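Local coordinates for acyl-CoA dehydrogenase (Geobacillus kaustophilus, PDB 2PG0), which binds FAD and probably catalyses alpha-beta dehydrogenation of acyl thioesters, introducing a double bond into the acyl chain, at residues Y9-H14 with D70-V76; E122-A128 with H166-V172; M294-I298 with M332-V336. One frame throughout, in Å; residues are numbered along the deposited sequence.

Interaction 1 of 3, residues Y9-H14 with D70-V76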
loop_
_atom_site.group_PDB
_atom_site.type_symbol
_atom_site.label_atom_id
_atom_site.label_comp_id
_atom_site.label_asym_id
_atom_site.label_seq_id
_atom_site.Cartn_x
_atom_site.Cartn_y
_atom_site.Cartn_z
ATOM N N TYR A 9 -22.524 6.106 -23.559
ATOM C CA TYR A 9 -23.346 7.299 -23.340
ATOM C C TYR A 9 -23.011 8.456 -24.288
ATOM O O TYR A 9 -23.765 9.422 -24.365
ATOM C CB TYR A 9 -23.343 7.753 -21.871
ATOM C CG TYR A 9 -21.983 8.102 -21.313
ATOM C CD1 TYR A 9 -21.466 9.391 -21.440
ATOM C CD2 TYR A 9 -21.211 7.143 -20.647
ATOM C CE1 TYR A 9 -20.216 9.719 -20.931
ATOM C CE2 TYR A 9 -19.959 7.466 -20.126
ATOM C CZ TYR A 9 -19.467 8.755 -20.275
ATOM O OH TYR A 9 -18.225 9.089 -19.777
ATOM N N LEU A 10 -21.890 8.356 -24.998
ATOM C CA LEU A 10 -21.501 9.398 -25.948
ATOM C C LEU A 10 -21.828 8.990 -27.376
ATOM O O LEU A 10 -21.411 7.924 -27.839
ATOM C CB LEU A 10 -20.011 9.732 -25.838
ATOM C CG LEU A 10 -19.476 10.267 -24.503
ATOM C CD1 LEU A 10 -17.960 10.361 -24.537
ATOM C CD2 LEU A 10 -20.099 11.619 -24.118
ATOM N N ARG A 11 -22.579 9.842 -28.068
ATOM C CA ARG A 11 -22.781 9.663 -29.503
ATOM C C ARG A 11 -22.075 10.765 -30.291
ATOM O O ARG A 11 -21.459 11.657 -29.706
ATOM C CB ARG A 11 -24.265 9.554 -29.845
ATOM C CG ARG A 11 -25.136 10.696 -29.374
ATOM C CD ARG A 11 -26.615 10.317 -29.481
ATOM N NE ARG A 11 -26.993 9.373 -28.433
ATOM C CZ ARG A 11 -27.603 9.710 -27.299
ATOM N NH1 ARG A 11 -27.930 10.977 -27.055
ATOM N NH2 ARG A 11 -27.891 8.773 -26.403
ATOM N N GLU A 12 -22.152 10.693 -31.618
ATOM C CA GLU A 12 -21.469 11.664 -32.471
ATOM C C GLU A 12 -21.730 13.122 -32.067
ATOM O O GLU A 12 -20.799 13.923 -32.047
ATOM C CB GLU A 12 -21.787 11.423 -33.955
ATOM C CG GLU A 12 -20.806 12.089 -34.930
ATOM C CD GLU A 12 -19.336 11.738 -34.679
ATOM O OE1 GLU A 12 -19.034 10.589 -34.285
ATOM O OE2 GLU A 12 -18.470 12.615 -34.888
ATOM N N GLU A 13 -22.981 13.453 -31.732
ATOM C CA GLU A 13 -23.338 14.814 -31.305
ATOM C C GLU A 13 -22.531 15.304 -30.086
ATOM O O GLU A 13 -22.180 16.487 -29.996
ATOM C CB GLU A 13 -24.845 14.948 -31.057
ATOM C CG GLU A 13 -25.340 14.343 -29.747
ATOM C CD GLU A 13 -26.843 14.262 -29.657
ATOM O OE1 GLU A 13 -27.441 15.072 -28.915
ATOM O OE2 GLU A 13 -27.429 13.383 -30.327
ATOM N N HIS A 14 -22.242 14.386 -29.162
ATOM C CA HIS A 14 -21.443 14.702 -27.972
ATOM C C HIS A 14 -19.980 14.893 -28.348
ATOM O O HIS A 14 -19.284 15.723 -27.760
ATOM C CB HIS A 14 -21.591 13.610 -26.902
ATOM C CG HIS A 14 -22.997 13.418 -26.420
ATOM N ND1 HIS A 14 -23.747 12.306 -26.734
ATOM C CD2 HIS A 14 -23.796 14.206 -25.662
ATOM C CE1 HIS A 14 -24.943 12.410 -26.179
ATOM N NE2 HIS A 14 -24.998 13.555 -25.524
ATOM N N ASP A 70 -29.183 16.122 -22.555
ATOM C CA ASP A 70 -29.041 15.005 -21.622
ATOM C C ASP A 70 -27.768 15.147 -20.777
ATOM O O ASP A 70 -26.944 16.036 -21.018
ATOM C CB ASP A 70 -29.146 13.641 -22.337
ATOM C CG ASP A 70 -27.902 13.271 -23.140
ATOM O OD1 ASP A 70 -26.854 13.941 -23.040
ATOM O OD2 ASP A 70 -27.974 12.264 -23.871
ATOM N N PHE A 71 -27.622 14.266 -19.789
ATOM C CA PHE A 71 -26.513 14.325 -18.831
ATOM C C PHE A 71 -25.126 14.134 -19.463
ATOM O O PHE A 71 -24.122 14.585 -18.907
ATOM C CB PHE A 71 -26.745 13.309 -17.706
ATOM C CG PHE A 71 -25.725 13.373 -16.605
ATOM C CD1 PHE A 71 -25.711 14.438 -15.703
ATOM C CD2 PHE A 71 -24.775 12.362 -16.469
ATOM C CE1 PHE A 71 -24.751 14.497 -14.680
ATOM C CE2 PHE A 71 -23.820 12.415 -15.448
ATOM C CZ PHE A 71 -23.806 13.485 -14.558
ATOM N N ALA A 72 -25.063 13.475 -20.617
ATOM C CA ALA A 72 -23.781 13.288 -21.303
ATOM C C ALA A 72 -23.133 14.625 -21.680
ATOM O O ALA A 72 -21.902 14.745 -21.657
ATOM C CB ALA A 72 -23.931 12.390 -22.519
ATOM N N TYR A 73 -23.959 15.625 -22.011
ATOM C CA TYR A 73 -23.446 16.979 -22.250
ATOM C C TYR A 73 -22.769 17.541 -21.006
ATOM O O TYR A 73 -21.727 18.182 -21.111
ATOM C CB TYR A 73 -24.541 17.924 -22.741
ATOM C CG TYR A 73 -24.885 17.703 -24.187
ATOM C CD1 TYR A 73 -24.184 18.368 -25.197
ATOM C CD2 TYR A 73 -25.901 16.819 -24.552
ATOM C CE1 TYR A 73 -24.497 18.164 -26.544
ATOM C CE2 TYR A 73 -26.221 16.603 -25.896
ATOM C CZ TYR A 73 -25.513 17.283 -26.882
ATOM O OH TYR A 73 -25.816 17.077 -28.212
ATOM N N SER A 74 -23.350 17.286 -19.833
ATOM C CA SER A 74 -22.735 17.745 -18.577
ATOM C C SER A 74 -21.419 17.032 -18.288
ATOM O O SER A 74 -20.475 17.651 -17.794
ATOM C CB SER A 74 -23.698 17.583 -17.401
ATOM O OG SER A 74 -24.642 18.642 -17.386
ATOM N N VAL A 75 -21.361 15.735 -18.591
ATOM C CA VAL A 75 -20.119 14.969 -18.456
ATOM C C VAL A 75 -19.017 15.612 -19.302
ATOM O O VAL A 75 -17.914 15.864 -18.815
ATOM C CB VAL A 75 -20.306 13.486 -18.847
ATOM C CG1 VAL A 75 -18.960 12.738 -18.804
ATOM C CG2 VAL A 75 -21.324 12.820 -17.919
ATOM N N VAL A 76 -19.337 15.904 -20.564
ATOM C CA VAL A 76 -18.378 16.543 -21.463
ATOM C C VAL A 76 -17.898 17.892 -20.911
ATOM O O VAL A 76 -16.695 18.156 -20.868
ATOM C CB VAL A 76 -18.954 16.717 -22.890
ATOM C CG1 VAL A 76 -18.037 17.613 -23.729
ATOM C CG2 VAL A 76 -19.125 15.344 -23.551
HETATM O O HOH W 1 -26.338 9.812 -24.172
#
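Y9 and A72 bring their CA atoms to 6.3 Å, and H14 and Y73 come almost as close, so the lead-in and first turn of helix 12-28 lie against the first turns of helix 71-84. The imidazole of H14 is the centre of the contact: with CG beside the backbone N (chi1 -60°), the ring swings across to helix 71-84. Its ND1 accepts the backbone N-H of R11 in the ring plane at 3.0 Å, nearly straight at 174°, which leaves NE2 as the donor to D70 OD1 at 3.1 Å. Ring and carboxylate are nearly coplanar and OD1 is met on its syn side, but the bond is bent and tilted out of both planes. These two bonds fix the rotation of the ring. Over one face sits the methyl of A72, its CB 3.7 Å from the ring centroid in a CH-pi contact; E13 CG lies over the other. The Y73 ring is inclined at 58° to the imidazole and receives H14 CD2 over its face. Y73 OH donates to the anti lone pair of E13 OE1 at 2.7 Å. D70 OD2 takes a long, weak salt bridge from R11 NH1 and accepts a hydrogen bond from a water that also donates to Y9 O. The Y9 ring turns an edge to A72 CB, while its hydroxyl is hydrogen-bonded to D306 on helix 285-313; L10 CD2 meets V76 CG2 at 3.9 Å. Two helix starts joined by a His-carboxylate hydrogen bond thus pack within the helical N-terminal domain of the acyl-CoA dehydrogenase fold.

Interaction 2 of 3, residues E122-A128 with H166-V172. With FAD (flavin-adenine dinucleotide), chain C.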
loop_
_atom_site.group_PDB
_atom_site.type_symbol
_atom_site.label_atom_id
_atom_site.label_comp_id
_atom_site.label_asym_id
_atom_site.label_seq_id
_atom_site.Cartn_x
_atom_site.Cartn_y
_atom_site.Cartn_z
ATOM N N GLU A 122 -26.494 35.134 -15.513
ATOM C CA GLU A 122 -26.843 36.371 -14.802
ATOM C C GLU A 122 -27.005 36.096 -13.309
ATOM O O GLU A 122 -26.747 36.966 -12.468
ATOM C CB GLU A 122 -28.125 36.989 -15.372
ATOM C CG GLU A 122 -28.534 38.305 -14.707
ATOM C CD GLU A 122 -29.642 39.058 -15.444
ATOM O OE1 GLU A 122 -30.020 38.667 -16.575
ATOM O OE2 GLU A 122 -30.132 40.062 -14.881
ATOM N N LEU A 123 -27.448 34.884 -12.995
ATOM C CA LEU A 123 -27.449 34.398 -11.632
ATOM C C LEU A 123 -26.517 33.195 -11.538
ATOM O O LEU A 123 -26.639 32.238 -12.301
ATOM C CB LEU A 123 -28.864 34.034 -11.178
ATOM C CG LEU A 123 -29.904 35.161 -11.116
ATOM C CD1 LEU A 123 -31.264 34.586 -10.724
ATOM C CD2 LEU A 123 -29.486 36.271 -10.159
ATOM N N ILE A 124 -25.561 33.290 -10.619
ATOM C CA ILE A 124 -24.642 32.205 -10.312
ATOM C C ILE A 124 -25.121 31.591 -9.000
ATOM O O ILE A 124 -25.513 32.314 -8.091
ATOM C CB ILE A 124 -23.188 32.732 -10.204
ATOM C CG1 ILE A 124 -22.729 33.264 -11.574
ATOM C CG2 ILE A 124 -22.226 31.650 -9.671
ATOM C CD1 ILE A 124 -21.348 33.887 -11.570
ATOM N N THR A 125 -25.100 30.264 -8.914
ATOM C CA THR A 125 -25.632 29.565 -7.750
ATOM C C THR A 125 -24.562 28.937 -6.862
ATOM O O THR A 125 -23.439 28.663 -7.300
ATOM C CB THR A 125 -26.654 28.472 -8.156
ATOM O OG1 THR A 125 -26.021 27.505 -8.995
ATOM C CG2 THR A 125 -27.849 29.079 -8.898
ATOM N N ALA A 126 -24.949 28.692 -5.611
ATOM C CA ALA A 126 -24.114 27.996 -4.638
ATOM C C ALA A 126 -25.016 27.203 -3.704
ATOM O O ALA A 126 -26.221 27.453 -3.622
ATOM C CB ALA A 126 -23.288 28.981 -3.850
ATOM N N ILE A 127 -24.430 26.234 -3.013
ATOM C CA ILE A 127 -25.168 25.472 -2.013
ATOM C C ILE A 127 -24.406 25.497 -0.685
ATOM O O ILE A 127 -23.182 25.298 -0.661
ATOM C CB ILE A 127 -25.505 24.040 -2.511
ATOM C CG1 ILE A 127 -26.410 23.317 -1.504
ATOM C CG2 ILE A 127 -24.223 23.243 -2.878
ATOM C CD1 ILE A 127 -27.257 22.221 -2.115
ATOM N N ALA A 128 -25.130 25.783 0.400
ATOM C CA ALA A 128 -24.512 25.978 1.708
ATOM C C ALA A 128 -25.095 25.035 2.753
ATOM O O ALA A 128 -26.200 25.254 3.270
ATOM C CB ALA A 128 -24.618 27.438 2.159
ATOM N N HIS A 166 -19.119 34.973 -5.859
ATOM C CA HIS A 166 -19.938 35.262 -7.044
ATOM C C HIS A 166 -21.429 34.969 -6.884
ATOM O O HIS A 166 -22.256 35.613 -7.531
ATOM C CB HIS A 166 -19.426 34.501 -8.276
ATOM C CG HIS A 166 -18.279 35.157 -8.974
ATOM N ND1 HIS A 166 -18.109 36.527 -9.018
ATOM C CD2 HIS A 166 -17.256 34.629 -9.689
ATOM C CE1 HIS A 166 -17.018 36.810 -9.709
ATOM N NE2 HIS A 166 -16.486 35.675 -10.131
ATOM N N ALA A 167 -21.770 33.993 -6.040
ATOM C CA ALA A 167 -23.135 33.466 -5.996
ATOM C C ALA A 167 -24.192 34.530 -5.697
ATOM O O ALA A 167 -24.067 35.309 -4.746
ATOM C CB ALA A 167 -23.243 32.309 -5.010
ATOM N N ASP A 168 -25.221 34.549 -6.538
ATOM C CA ASP A 168 -26.352 35.468 -6.423
ATOM C C ASP A 168 -27.562 34.771 -5.814
ATOM O O ASP A 168 -28.476 35.426 -5.297
ATOM C CB ASP A 168 -26.723 35.992 -7.810
ATOM C CG ASP A 168 -25.529 36.535 -8.561
ATOM O OD1 ASP A 168 -25.024 37.609 -8.170
ATOM O OD2 ASP A 168 -25.094 35.881 -9.538
ATOM N N LEU A 169 -27.572 33.445 -5.918
ATOM C CA LEU A 169 -28.605 32.589 -5.348
ATOM C C LEU A 169 -27.908 31.503 -4.540
ATOM O O LEU A 169 -27.107 30.752 -5.085
ATOM C CB LEU A 169 -29.423 31.910 -6.450
ATOM C CG LEU A 169 -30.403 32.689 -7.328
ATOM C CD1 LEU A 169 -31.177 31.689 -8.173
ATOM C CD2 LEU A 169 -31.366 33.531 -6.497
ATOM N N ILE A 170 -28.204 31.416 -3.250
ATOM C CA ILE A 170 -27.574 30.389 -2.420
ATOM C C ILE A 170 -28.651 29.482 -1.820
ATOM O O ILE A 170 -29.541 29.953 -1.114
ATOM C CB ILE A 170 -26.652 31.003 -1.315
ATOM C CG1 ILE A 170 -25.610 31.964 -1.913
ATOM C CG2 ILE A 170 -25.933 29.905 -0.534
ATOM C CD1 ILE A 170 -26.090 33.423 -2.043
ATOM N N VAL A 171 -28.585 28.190 -2.134
ATOM C CA VAL A 171 -29.466 27.205 -1.501
ATOM C C VAL A 171 -28.912 26.888 -0.101
ATOM O O VAL A 171 -27.845 26.282 0.033
ATOM C CB VAL A 171 -29.618 25.928 -2.353
ATOM C CG1 VAL A 171 -30.489 24.895 -1.628
ATOM C CG2 VAL A 171 -30.207 26.263 -3.741
ATOM N N VAL A 172 -29.634 27.323 0.932
ATOM C CA VAL A 172 -29.151 27.228 2.316
ATOM C C VAL A 172 -29.908 26.169 3.129
ATOM O O VAL A 172 -31.137 26.209 3.223
ATOM C CB VAL A 172 -29.199 28.605 3.041
ATOM C CG1 VAL A 172 -28.667 28.497 4.475
ATOM C CG2 VAL A 172 -28.400 29.650 2.258
HETATM P PA FAD C . -15.305 16.855 9.718
HETATM O O1A FAD C . -15.098 17.643 10.977
HETATM O O2A FAD C . -16.740 16.451 9.489
HETATM O O5B FAD C . -14.350 15.551 9.742
HETATM C C5B FAD C . -12.958 15.684 9.986
HETATM C C4B FAD C . -12.302 14.321 9.756
HETATM O O4B FAD C . -12.890 13.376 10.638
HETATM C C3B FAD C . -12.559 13.822 8.335
HETATM O O3B FAD C . -11.437 13.124 7.841
HETATM C C2B FAD C . -13.692 12.838 8.505
HETATM O O2B FAD C . -13.748 11.864 7.480
HETATM C C1B FAD C . -13.372 12.271 9.889
HETATM N N9A FAD C . -14.572 11.651 10.479
HETATM C C8A FAD C . -15.718 12.281 10.901
HETATM N N7A FAD C . -16.578 11.341 11.352
HETATM C C5A FAD C . -15.998 10.127 11.222
HETATM C C6A FAD C . -16.432 8.842 11.527
HETATM N N6A FAD C . -17.688 8.641 11.939
HETATM N N1A FAD C . -15.602 7.769 11.270
HETATM C C2A FAD C . -14.345 7.959 10.723
HETATM N N3A FAD C . -13.910 9.241 10.432
HETATM C C4A FAD C . -14.732 10.306 10.673
HETATM N N1 FAD C . -19.658 22.481 1.822
HETATM C C2 FAD C . -20.872 22.930 1.332
HETATM O O2 FAD C . -21.900 22.737 1.985
HETATM N N3 FAD C . -20.928 23.606 0.121
HETATM C C4 FAD C . -19.772 23.835 -0.598
HETATM O O4 FAD C . -19.829 24.448 -1.667
HETATM C C4X FAD C . -18.546 23.369 -0.110
HETATM N N5 FAD C . -17.378 23.588 -0.824
HETATM C C5X FAD C . -16.159 23.158 -0.333
HETATM C C6 FAD C . -15.005 23.416 -1.064
HETATM C C7 FAD C . -13.772 22.982 -0.584
HETATM C C7M FAD C . -12.556 23.274 -1.417
HETATM C C8 FAD C . -13.701 22.289 0.639
HETATM C C8M FAD C . -12.406 21.792 1.219
HETATM C C9 FAD C . -14.856 22.042 1.369
HETATM C C9A FAD C . -16.098 22.469 0.887
HETATM N N10 FAD C . -17.273 22.220 1.600
HETATM C C10 FAD C . -18.490 22.689 1.111
HETATM C "C1'" FAD C . -17.271 21.410 2.879
HETATM C "C2'" FAD C . -16.923 19.917 2.747
HETATM O "O2'" FAD C . -17.979 19.138 2.223
HETATM C "C3'" FAD C . -16.561 19.422 4.144
HETATM O "O3'" FAD C . -15.259 19.897 4.414
HETATM C "C4'" FAD C . -16.614 17.896 4.319
HETATM O "O4'" FAD C . -17.939 17.400 4.247
HETATM C "C5'" FAD C . -15.997 17.450 5.645
HETATM O "O5'" FAD C . -16.547 18.173 6.731
HETATM P P FAD C . -15.555 18.890 7.771
HETATM O O1P FAD C . -14.562 19.754 7.036
HETATM O O2P FAD C . -16.353 19.674 8.775
HETATM O O3P FAD C . -14.725 17.690 8.467
#
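The H166 imidazole meets I124 CD1 obliquely, while H166 CB approaches that methyl at 3.9 Å; NE2 of H166 is hydrogen-bonded to the carbonyl of I42. The flavin isoalloxazine meets the contact through N3, whose N-H is accepted by I127 O at 2.9 Å. The D168 carboxylate presents the anti lone pair of OD2 to I124 N at 2.8 Å and 166°. With CG beside its own backbone N (chi1 -51°), D168 reaches back across the strand start, and L123 CD2 rests on its CB. Both carboxylate oxygens have further cationic partners, OD1 in R194 and OD2 in R44, so this buried charge is probably well balanced. I124 O is gripped twice, by D168 N at 2.7 Å and L169 N at 3.2 Å. Beyond this shared acceptor, strands 125-128 and 169-172 run parallel, 21° apart: A126 N donates to L169 O, V171 N to A126 O, and A128 N to V171 O at 2.8 Å. T125, I127 and V171 pack on helix 89-105, and L169, on the same face, on W114 of helix 108-120. A126, A128, I170 and V172 share the other face, where A126 CB touches A167 CB at 3.5 Å. The edge strand of the beta-rich middle domain thus binds the isoalloxazine through its backbone, part of the FAD site of the acyl-CoA dehydrogenase fold.

Interaction 3 of 3, residues M294-I298 with M332-V336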
loop_
_atom_site.group_PDB
_atom_site.type_symbol
_atom_site.label_atom_id
_atom_site.label_comp_id
_atom_site.label_asym_id
_atom_site.label_seq_id
_atom_site.Cartn_x
_atom_site.Cartn_y
_atom_site.Cartn_z
ATOM N N MET A 294 -0.064 2.999 -13.059
ATOM C CA MET A 294 -0.929 4.179 -13.129
ATOM C C MET A 294 -1.967 4.010 -14.250
ATOM O O MET A 294 -3.154 4.251 -14.037
ATOM C CB MET A 294 -0.099 5.457 -13.350
ATOM C CG MET A 294 0.657 5.946 -12.113
ATOM S SD MET A 294 1.742 7.361 -12.505
ATOM C CE MET A 294 3.239 6.592 -12.790
ATOM N N ALA A 295 -1.509 3.574 -15.425
ATOM C CA ALA A 295 -2.384 3.344 -16.582
ATOM C C ALA A 295 -3.491 2.336 -16.266
ATOM O O ALA A 295 -4.643 2.529 -16.656
ATOM C CB ALA A 295 -1.561 2.858 -17.781
ATOM N N THR A 296 -3.126 1.265 -15.556
ATOM C CA THR A 296 -4.073 0.216 -15.160
ATOM C C THR A 296 -5.162 0.780 -14.241
ATOM O O THR A 296 -6.358 0.588 -14.477
ATOM C CB THR A 296 -3.339 -0.965 -14.465
ATOM O OG1 THR A 296 -2.388 -1.531 -15.373
ATOM C CG2 THR A 296 -4.322 -2.057 -14.039
ATOM N N GLU A 297 -4.746 1.476 -13.191
ATOM C CA GLU A 297 -5.702 2.030 -12.241
ATOM C C GLU A 297 -6.593 3.083 -12.908
ATOM O O GLU A 297 -7.797 3.151 -12.639
ATOM C CB GLU A 297 -4.982 2.563 -11.001
ATOM C CG GLU A 297 -4.307 1.454 -10.160
ATOM C CD GLU A 297 -3.880 1.933 -8.770
ATOM O OE1 GLU A 297 -4.158 3.092 -8.413
ATOM O OE2 GLU A 297 -3.250 1.145 -8.030
ATOM N N ILE A 298 -6.011 3.893 -13.790
ATOM C CA ILE A 298 -6.805 4.876 -14.544
ATOM C C ILE A 298 -7.873 4.179 -15.411
ATOM O O ILE A 298 -9.034 4.618 -15.454
ATOM C CB ILE A 298 -5.896 5.829 -15.362
ATOM C CG1 ILE A 298 -5.174 6.789 -14.401
ATOM C CG2 ILE A 298 -6.713 6.582 -16.460
ATOM C CD1 ILE A 298 -3.911 7.443 -14.953
ATOM N N MET A 332 -7.187 7.303 -5.851
ATOM C CA MET A 332 -6.364 6.901 -6.990
ATOM C C MET A 332 -5.700 8.122 -7.634
ATOM O O MET A 332 -4.526 8.087 -7.977
ATOM C CB MET A 332 -7.222 6.178 -8.021
ATOM C CG MET A 332 -6.443 5.331 -8.992
ATOM S SD MET A 332 -7.468 5.046 -10.440
ATOM C CE MET A 332 -7.343 6.702 -11.177
ATOM N N ALA A 333 -6.458 9.209 -7.762
ATOM C CA ALA A 333 -5.939 10.427 -8.370
ATOM C C ALA A 333 -4.873 11.062 -7.472
ATOM O O ALA A 333 -3.883 11.607 -7.962
ATOM C CB ALA A 333 -7.075 11.394 -8.673
ATOM N N LYS A 334 -5.062 10.961 -6.154
ATOM C CA LYS A 334 -4.049 11.411 -5.196
ATOM C C LYS A 334 -2.743 10.635 -5.358
ATOM O O LYS A 334 -1.665 11.224 -5.325
ATOM C CB LYS A 334 -4.583 11.321 -3.759
ATOM C CG LYS A 334 -5.530 12.466 -3.393
ATOM C CD LYS A 334 -6.390 12.146 -2.158
ATOM C CE LYS A 334 -5.570 11.990 -0.893
ATOM N NZ LYS A 334 -6.436 11.469 0.233
ATOM N N ARG A 335 -2.851 9.321 -5.567
ATOM C CA ARG A 335 -1.678 8.475 -5.759
ATOM C C ARG A 335 -0.985 8.812 -7.071
ATOM O O ARG A 335 0.235 8.885 -7.138
ATOM C CB ARG A 335 -2.057 6.990 -5.741
ATOM C CG ARG A 335 -2.484 6.480 -4.371
ATOM C CD ARG A 335 -2.448 4.949 -4.326
ATOM N NE ARG A 335 -3.341 4.335 -5.304
ATOM C CZ ARG A 335 -4.658 4.193 -5.150
ATOM N NH1 ARG A 335 -5.258 4.619 -4.048
ATOM N NH2 ARG A 335 -5.380 3.612 -6.098
ATOM N N VAL A 336 -1.778 9.008 -8.116
ATOM C CA VAL A 336 -1.253 9.500 -9.387
ATOM C C VAL A 336 -0.456 10.798 -9.203
ATOM O O VAL A 336 0.657 10.913 -9.701
ATOM C CB VAL A 336 -2.379 9.642 -10.441
ATOM C CG1 VAL A 336 -1.886 10.424 -11.674
ATOM C CG2 VAL A 336 -2.894 8.251 -10.837
#
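E297 reaches from helix 285-313 across to M332 and R335 of helix 319-343, two antiparallel helices of the C-terminal helical bundle of the acyl-CoA dehydrogenase fold. The short segments cross at -159° with their axes 10.6 Å apart. E297 CB lies 3.7 Å from M332 CG, the two side chains sliding past each other in opposite directions. CG carries the extended chain on toward R335, and CD brings the carboxylate to the guanidinium edge. OE1 then meets two partners: the M332 CG methylene at 3.3 Å and R335 NH2. OE2 is more distant from that NH2. The R335 chain bends at chi3, which folds the guanidinium over M332 CA, so one of its faces rests on its own helix. On the inner side of this ion pair, I298 CD1 and M294 CG both approach V336 CG2; I298 CG1 also lies near M332 CE as modelled, but the placement of the M332 thioether is doubtful. Helix 237-273 adds F264 to M294 and I298, and W328 of the third subunit packs on E297. R335 NH2 donates to E297 OE1 at 2.7 Å and 167°, in the guanidinium plane but from above the carboxylate plane, the two planes standing 71° apart.

How the interactions relate
Along the chain the three contacts come in series, one in each part of the acyl-CoA dehydrogenase fold: interaction 1 in the N-terminal helices, interaction 2 at the edge of the middle-domain sheet, interaction 3 in the C-terminal helices. None touches another. The centres of interactions 1 and 2 are about 26 Å apart and those of 1 and 3 about 24 Å, while 2 and 3, about 34 Å apart, lie on opposite sides of the chain's centre. Helix 285-313 links two of them, carrying one side of interaction 3 and packing against Y9 of interaction 1. Interaction 2 contacts FAD directly; interaction 3 borders neighbouring subunits, which also contribute residues to FAD binding.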